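Local coordinates for protein cellulase, glycosyl hydrolase family 5, TPS linker, domain X (Spirochaeta thermophila, PDB 5E9P) that binds cellulose and xylan as a jelly-roll type A carbohydrate-binding module of family 64, and probably anchors its parent enzyme to them, at residues L42-I47 / Y71-S76; N38-D43 / W80-I85. One frame throughout, in Å; residues are numbered along the deposited sequence.

Contact 1 (L42-I47 / Y71-S76); sequences LDLLEI and YIHYKS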
loop_
_atom_site.group_PDB
_atom_site.type_symbol
_atom_site.label_atom_id
_atom_site.label_comp_id
_atom_site.label_asym_id
_atom_site.label_seq_id
_atom_site.Cartn_x
_atom_site.Cartn_y
_atom_site.Cartn_z
ATOM N N LEU A 42 -9.292 -2.877 7.182
ATOM C CA LEU A 42 -8.772 -3.926 6.340
ATOM C C LEU A 42 -8.559 -5.231 7.079
ATOM O O LEU A 42 -8.182 -5.240 8.262
ATOM C CB LEU A 42 -7.482 -3.496 5.652
ATOM C CG LEU A 42 -7.591 -2.219 4.833
ATOM C CD1 LEU A 42 -6.297 -1.987 4.096
ATOM C CD2 LEU A 42 -8.742 -2.221 3.875
ATOM N N ASP A 43 -8.750 -6.316 6.368
ATOM C CA ASP A 43 -8.256 -7.612 6.838
ATOM C C ASP A 43 -6.777 -7.767 6.592
ATOM O O ASP A 43 -6.100 -8.469 7.362
ATOM C CB ASP A 43 -9.010 -8.758 6.127
ATOM C CG ASP A 43 -10.524 -8.809 6.521
ATOM O OD1 ASP A 43 -10.781 -8.507 7.669
ATOM O OD2 ASP A 43 -11.318 -9.264 5.642
ATOM N N LEU A 44 -6.251 -7.175 5.540
ATOM C CA LEU A 44 -4.812 -7.254 5.209
ATOM C C LEU A 44 -4.421 -6.094 4.359
ATOM O O LEU A 44 -5.117 -5.744 3.406
ATOM C CB LEU A 44 -4.531 -8.546 4.463
ATOM C CG LEU A 44 -3.102 -8.832 4.078
ATOM C CD1 LEU A 44 -2.219 -9.015 5.297
ATOM C CD2 LEU A 44 -3.010 -10.047 3.176
ATOM N N LEU A 45 -3.237 -5.539 4.700
ATOM C CA LEU A 45 -2.498 -4.684 3.756
ATOM C C LEU A 45 -1.039 -5.093 3.933
ATOM O O LEU A 45 -0.447 -4.747 4.949
ATOM C CB LEU A 45 -2.681 -3.205 3.999
ATOM C CG LEU A 45 -2.148 -2.333 2.829
ATOM C CD1 LEU A 45 -3.015 -2.442 1.604
ATOM C CD2 LEU A 45 -2.031 -0.896 3.279
ATOM N N GLU A 46 -0.519 -5.853 2.963
ATOM C CA GLU A 46 0.885 -6.229 3.043
ATOM C C GLU A 46 1.624 -5.602 1.888
ATOM O O GLU A 46 1.097 -5.578 0.757
ATOM C CB GLU A 46 1.082 -7.704 3.186
ATOM C CG GLU A 46 0.483 -8.490 2.119
ATOM C CD GLU A 46 0.618 -10.028 2.227
ATOM O OE1 GLU A 46 1.246 -10.502 3.182
ATOM O OE2 GLU A 46 0.134 -10.739 1.277
ATOM N N ILE A 47 2.792 -5.081 2.164
ATOM C CA ILE A 47 3.588 -4.387 1.166
ATOM C C ILE A 47 4.982 -5.001 1.200
ATOM O O ILE A 47 5.654 -4.952 2.228
ATOM C CB ILE A 47 3.612 -2.853 1.353
ATOM C CG1 ILE A 47 2.182 -2.324 1.461
ATOM C CG2 ILE A 47 4.385 -2.267 0.182
ATOM C CD1 ILE A 47 2.108 -0.836 1.775
ATOM N N TYR A 71 4.853 -3.938 -4.061
ATOM C CA TYR A 71 3.747 -4.848 -4.295
ATOM C C TYR A 71 2.829 -4.751 -3.077
ATOM O O TYR A 71 3.226 -5.084 -1.959
ATOM C CB TYR A 71 4.283 -6.289 -4.419
ATOM C CG TYR A 71 5.074 -6.480 -5.679
ATOM C CD1 TYR A 71 6.454 -6.191 -5.758
ATOM C CD2 TYR A 71 4.469 -6.985 -6.831
ATOM C CE1 TYR A 71 7.166 -6.373 -6.922
ATOM C CE2 TYR A 71 5.207 -7.181 -7.987
ATOM C CZ TYR A 71 6.552 -6.840 -8.040
ATOM O OH TYR A 71 7.241 -7.063 -9.208
ATOM N N ILE A 72 1.596 -4.281 -3.330
ATOM C CA ILE A 72 0.608 -3.987 -2.290
ATOM C C ILE A 72 -0.550 -4.969 -2.473
ATOM O O ILE A 72 -1.201 -5.010 -3.499
ATOM C CB ILE A 72 0.099 -2.554 -2.467
ATOM C CG1 ILE A 72 1.239 -1.521 -2.464
ATOM C CG2 ILE A 72 -0.958 -2.230 -1.422
ATOM C CD1 ILE A 72 1.007 -0.403 -3.410
ATOM N N HIS A 73 -0.771 -5.786 -1.408
ATOM C CA HIS A 73 -1.852 -6.735 -1.421
ATOM C C HIS A 73 -2.859 -6.311 -0.364
ATOM O O HIS A 73 -2.534 -6.267 0.822
ATOM C CB HIS A 73 -1.282 -8.139 -1.153
ATOM C CG HIS A 73 -2.298 -9.186 -1.008
ATOM N ND1 HIS A 73 -2.039 -10.303 -0.263
ATOM C CD2 HIS A 73 -3.557 -9.346 -1.457
ATOM C CE1 HIS A 73 -3.088 -11.112 -0.273
ATOM N NE2 HIS A 73 -4.010 -10.579 -1.042
ATOM N N TYR A 74 -4.050 -5.971 -0.824
ATOM C CA TYR A 74 -5.143 -5.414 -0.027
ATOM C C TYR A 74 -6.249 -6.434 0.078
ATOM O O TYR A 74 -6.686 -7.032 -0.919
ATOM C CB TYR A 74 -5.667 -4.181 -0.782
ATOM C CG TYR A 74 -6.912 -3.478 -0.301
ATOM C CD1 TYR A 74 -8.196 -3.990 -0.484
ATOM C CD2 TYR A 74 -6.832 -2.213 0.276
ATOM C CE1 TYR A 74 -9.312 -3.302 -0.149
ATOM C CE2 TYR A 74 -7.982 -1.517 0.616
ATOM C CZ TYR A 74 -9.214 -2.046 0.401
ATOM O OH TYR A 74 -10.308 -1.284 0.797
ATOM N N LYS A 75 -6.820 -6.583 1.293
ATOM C CA LYS A 75 -8.057 -7.331 1.473
ATOM C C LYS A 75 -8.949 -6.620 2.446
ATOM O O LYS A 75 -8.544 -6.314 3.571
ATOM C CB LYS A 75 -7.772 -8.724 2.055
ATOM C CG LYS A 75 -6.949 -9.686 1.247
ATOM C CD LYS A 75 -6.662 -11.011 1.829
ATOM C CE LYS A 75 -7.884 -11.893 1.876
ATOM N NZ LYS A 75 -7.454 -13.256 2.459
ATOM N N SER A 76 -10.206 -6.382 2.034
ATOM C CA SER A 76 -11.238 -5.845 2.870
ATOM C C SER A 76 -12.499 -6.691 2.741
ATOM O O SER A 76 -12.945 -6.949 1.637
ATOM C CB SER A 76 -11.625 -4.401 2.492
ATOM O OG SER A 76 -12.633 -3.958 3.367
#
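Glu46 and His73 run alongside each other, out from the same face of the sheet, and are joined by a hydrogen bond from His73 ND1 to Glu46 OE2 of 2.7 Å. The bond is nearly straight at nitrogen, 171°. The oxygen lies in the ring plane, and is met from the anti side, somewhat out of the carboxylate plane. The carboxylate is turned 45° from the ring. A chi1 of 57° wedges CG of Glu46 between N and C of its own backbone, and the extended chain carries OE2 to the ring. Glu18 takes the other ring nitrogen, NE2, and Tyr20 stacks on the ring, which together should restrain its rotation. An alanine in place of Glu46 would probably leave ND1 without this acceptor and let the imidazole turn more easily. Leu44 adds a methyl bump here, with CD2 3.6 Å from His73 ND1. Its CB packs on the aliphatic part of Lys75.

The strands 44-47 and 70-76 are antiparallel neighbours in one sheet of the jelly roll. A classic beta bulge sits where strand 44-47 begins: Asp43 N and Leu44 N both donate to Lys75 O, at 2.8 Å from Asp43 N and 3.1 Å from Leu44 N.

The other face looks into the core. Leu42 crosses Tyr74 at about a right angle. Its CD2 presses on the CE2-CZ side of the Tyr74 ring, 3.4 Å from CE2, while its CD1 reaches the CD2-CE2 side. Leu45 CD1 fills the notch between Ile72 and Tyr74, 3.7 Å from Ile72 CG2 and near the edge of the Tyr74 ring. Ile47 lies alongside Ile72, their CG1 atoms 4.1 Å apart. Tyr74 OH is hydrogen-bonded to Gly15 O. Val37 and Val83 of the opposing sheet close over Leu45.

Contact 2 (N38-D43 / W80-I85); sequences NSWNLD and WGHVEI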
loop_
_atom_site.group_PDB
_atom_site.type_symbol
_atom_site.label_atom_id
_atom_site.label_comp_id
_atom_site.label_asym_id
_atom_site.label_seq_id
_atom_site.Cartn_x
_atom_site.Cartn_y
_atom_site.Cartn_z
ATOM N N ASN A 38 -1.696 4.791 4.662
ATOM C CA ASN A 38 -2.615 4.794 5.794
ATOM C C ASN A 38 -3.790 3.914 5.439
ATOM O O ASN A 38 -4.264 3.936 4.300
ATOM C CB ASN A 38 -3.087 6.232 6.103
ATOM C CG ASN A 38 -3.639 6.361 7.469
ATOM O OD1 ASN A 38 -3.109 5.786 8.419
ATOM N ND2 ASN A 38 -4.664 7.141 7.634
ATOM N N SER A 39 -4.303 3.138 6.410
ATOM C CA SER A 39 -5.438 2.288 6.129
ATOM C C SER A 39 -6.246 2.044 7.379
ATOM O O SER A 39 -5.729 2.181 8.501
ATOM C CB SER A 39 -5.005 0.967 5.516
ATOM O OG SER A 39 -4.164 0.196 6.400
ATOM N N TRP A 40 -7.497 1.625 7.197
ATOM C CA TRP A 40 -8.300 1.070 8.287
ATOM C C TRP A 40 -9.388 0.228 7.694
ATOM O O TRP A 40 -9.684 0.245 6.493
ATOM C CB TRP A 40 -8.872 2.148 9.206
ATOM C CG TRP A 40 -9.717 3.178 8.561
ATOM C CD1 TRP A 40 -10.999 3.051 8.030
ATOM C CD2 TRP A 40 -9.364 4.540 8.354
ATOM N NE1 TRP A 40 -11.416 4.242 7.526
ATOM C CE2 TRP A 40 -10.449 5.170 7.694
ATOM C CE3 TRP A 40 -8.237 5.326 8.692
ATOM C CZ2 TRP A 40 -10.457 6.503 7.388
ATOM C CZ3 TRP A 40 -8.252 6.631 8.364
ATOM C CH2 TRP A 40 -9.337 7.220 7.716
ATOM N N ASN A 41 -10.026 -0.564 8.557
ATOM C CA ASN A 41 -11.048 -1.521 8.174
ATOM C C ASN A 41 -10.569 -2.555 7.189
ATOM O O ASN A 41 -11.412 -3.113 6.421
ATOM C CB ASN A 41 -12.371 -0.911 7.726
ATOM C CG ASN A 41 -13.398 -0.692 8.853
ATOM O OD1 ASN A 41 -14.084 0.268 8.833
ATOM N ND2 ASN A 41 -13.502 -1.638 9.769
ATOM N N LEU A 42 -9.292 -2.877 7.182
ATOM C CA LEU A 42 -8.772 -3.926 6.340
ATOM C C LEU A 42 -8.559 -5.231 7.079
ATOM O O LEU A 42 -8.182 -5.240 8.262
ATOM C CB LEU A 42 -7.482 -3.496 5.652
ATOM C CG LEU A 42 -7.591 -2.219 4.833
ATOM C CD1 LEU A 42 -6.297 -1.987 4.096
ATOM C CD2 LEU A 42 -8.742 -2.221 3.875
ATOM N N ASP A 43 -8.750 -6.316 6.368
ATOM C CA ASP A 43 -8.256 -7.612 6.838
ATOM C C ASP A 43 -6.777 -7.767 6.592
ATOM O O ASP A 43 -6.100 -8.469 7.362
ATOM C CB ASP A 43 -9.010 -8.758 6.127
ATOM C CG ASP A 43 -10.524 -8.809 6.521
ATOM O OD1 ASP A 43 -10.781 -8.507 7.669
ATOM O OD2 ASP A 43 -11.318 -9.264 5.642
ATOM N N TRP A 80 -16.260 -0.296 3.795
ATOM C CA TRP A 80 -15.592 0.808 4.298
ATOM C C TRP A 80 -14.061 0.526 4.452
ATOM O O TRP A 80 -13.398 1.286 5.130
ATOM C CB TRP A 80 -16.195 1.092 5.766
ATOM C CG TRP A 80 -17.656 1.251 5.797
ATOM C CD1 TRP A 80 -18.594 0.536 6.560
ATOM C CD2 TRP A 80 -18.344 2.116 5.087
ATOM N NE1 TRP A 80 -19.785 0.861 6.207
ATOM C CE2 TRP A 80 -19.743 1.811 5.214
ATOM C CE3 TRP A 80 -18.046 3.116 4.125
ATOM C CZ2 TRP A 80 -20.724 2.569 4.742
ATOM C CZ3 TRP A 80 -19.043 3.895 3.609
ATOM C CH2 TRP A 80 -20.396 3.578 3.885
ATOM N N GLY A 81 -13.544 -0.533 3.871
ATOM C CA GLY A 81 -12.082 -0.644 3.822
ATOM C C GLY A 81 -11.495 0.552 3.204
ATOM O O GLY A 81 -12.091 1.081 2.246
ATOM N N HIS A 82 -10.398 1.066 3.743
ATOM C CA HIS A 82 -9.806 2.341 3.342
ATOM C C HIS A 82 -8.321 2.198 3.205
ATOM O O HIS A 82 -7.646 1.692 4.092
ATOM C CB HIS A 82 -10.126 3.357 4.478
ATOM C CG HIS A 82 -9.417 4.646 4.342
ATOM N ND1 HIS A 82 -9.825 5.646 3.503
ATOM C CD2 HIS A 82 -8.329 5.141 4.965
ATOM C CE1 HIS A 82 -9.001 6.692 3.589
ATOM N NE2 HIS A 82 -8.090 6.370 4.471
ATOM N N VAL A 83 -7.769 2.775 2.109
ATOM C CA VAL A 83 -6.339 2.926 1.952
ATOM C C VAL A 83 -6.029 4.232 1.274
ATOM O O VAL A 83 -6.757 4.675 0.357
ATOM C CB VAL A 83 -5.714 1.725 1.219
ATOM C CG1 VAL A 83 -6.202 1.583 -0.207
ATOM C CG2 VAL A 83 -4.180 1.767 1.279
ATOM N N GLU A 84 -4.959 4.861 1.684
ATOM C CA GLU A 84 -4.401 6.053 1.041
ATOM C C GLU A 84 -2.907 5.883 0.943
ATOM O O GLU A 84 -2.257 5.500 1.927
ATOM C CB GLU A 84 -4.763 7.289 1.948
ATOM C CG GLU A 84 -4.358 8.638 1.337
ATOM C CD GLU A 84 -4.853 9.805 2.041
ATOM O OE1 GLU A 84 -4.920 9.713 3.245
ATOM O OE2 GLU A 84 -4.809 10.880 1.365
ATOM N N ILE A 85 -2.357 6.189 -0.216
ATOM C CA ILE A 85 -0.904 6.144 -0.453
ATOM C C ILE A 85 -0.555 7.443 -1.106
ATOM O O ILE A 85 -0.888 7.636 -2.316
ATOM C CB ILE A 85 -0.505 4.937 -1.303
ATOM C CG1 ILE A 85 -1.085 3.642 -0.762
ATOM C CG2 ILE A 85 1.012 4.924 -1.420
ATOM C CD1 ILE A 85 -0.749 2.403 -1.534
HETATM O O HOH W 1 -13.870 3.712 6.156
#
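This contact is an antiparallel strand pairing with an aromatic stack on one face, in the four-stranded sheet of the jelly roll. Trp40 and His82 form a hydrogen-bonded pair, with Trp40 O accepting from His82 N and His82 O from Trp40 N. Asn38 and Glu84 are joined in the same two-way manner.

The side chains of Trp40 and His82 meet in an offset stack. The six-membered ring of Trp40 and the imidazole have centroids 3.9 Å apart and planes at 17°. His82 CD2 sits 3.3 Å above the indole plane. Trp40 CZ2 lies over the imidazole, offset toward its rim. His82 CB adds a CH-pi contact, 3.6 Å from the centroid of the five-membered ring of Trp40. With chi1 at 57°, CG of Trp40 turns back over its own main chain, and this folds the indole over its neighbour. Asp14 accepts from His82 ND1 and helps to set the imidazole beneath the indole. At the indole edge, a water accepts from Trp40 NE1 at 2.9 Å. The same water donates to Trp80 O at 2.7 Å, so it bridges the strand to the turn before its partner.

At this end Asn41 and Trp80 run alongside each other, with Asn41 OD1 3.8 Å from Trp80 CB. Gly81 takes the methyl CD2 of Leu42 against its CA, 3.7 Å away. Trp40 and Trp80 are exposed aromatics, consistent with the flat cellulose-binding surface of a type A module.

Strand 82-85 lies between 36-40 and 11-14, bonding through Val83 to Tyr13. On the inner face, Ser39 and Val83 pack on Leu45 of strand 44-47, in the opposing sheet.

How the contacts relate
Each contact joins two strands within one of the two facing sheets. Contact 1 belongs to the mixed sheet and contact 2 to the antiparallel one; the centres of the two contacts are about 8 Å apart. Strand 36-40 runs on into 44-47, and 70-76 into 82-85, so both crossings link the same two sheets; Leu42 serves both contacts. Each has a buried inner side and a more open outer one. Contact 1 puts leucine and isoleucine side chains and the Tyr74 ring inside and a polar bond outside. Inside, contact 2 offers Ser39, Val83 and Leu42, and its outer side is aromatic and hydrated. The inner sides touch where Tyr74 CE2 comes within 3.7 Å of Val83 CG1.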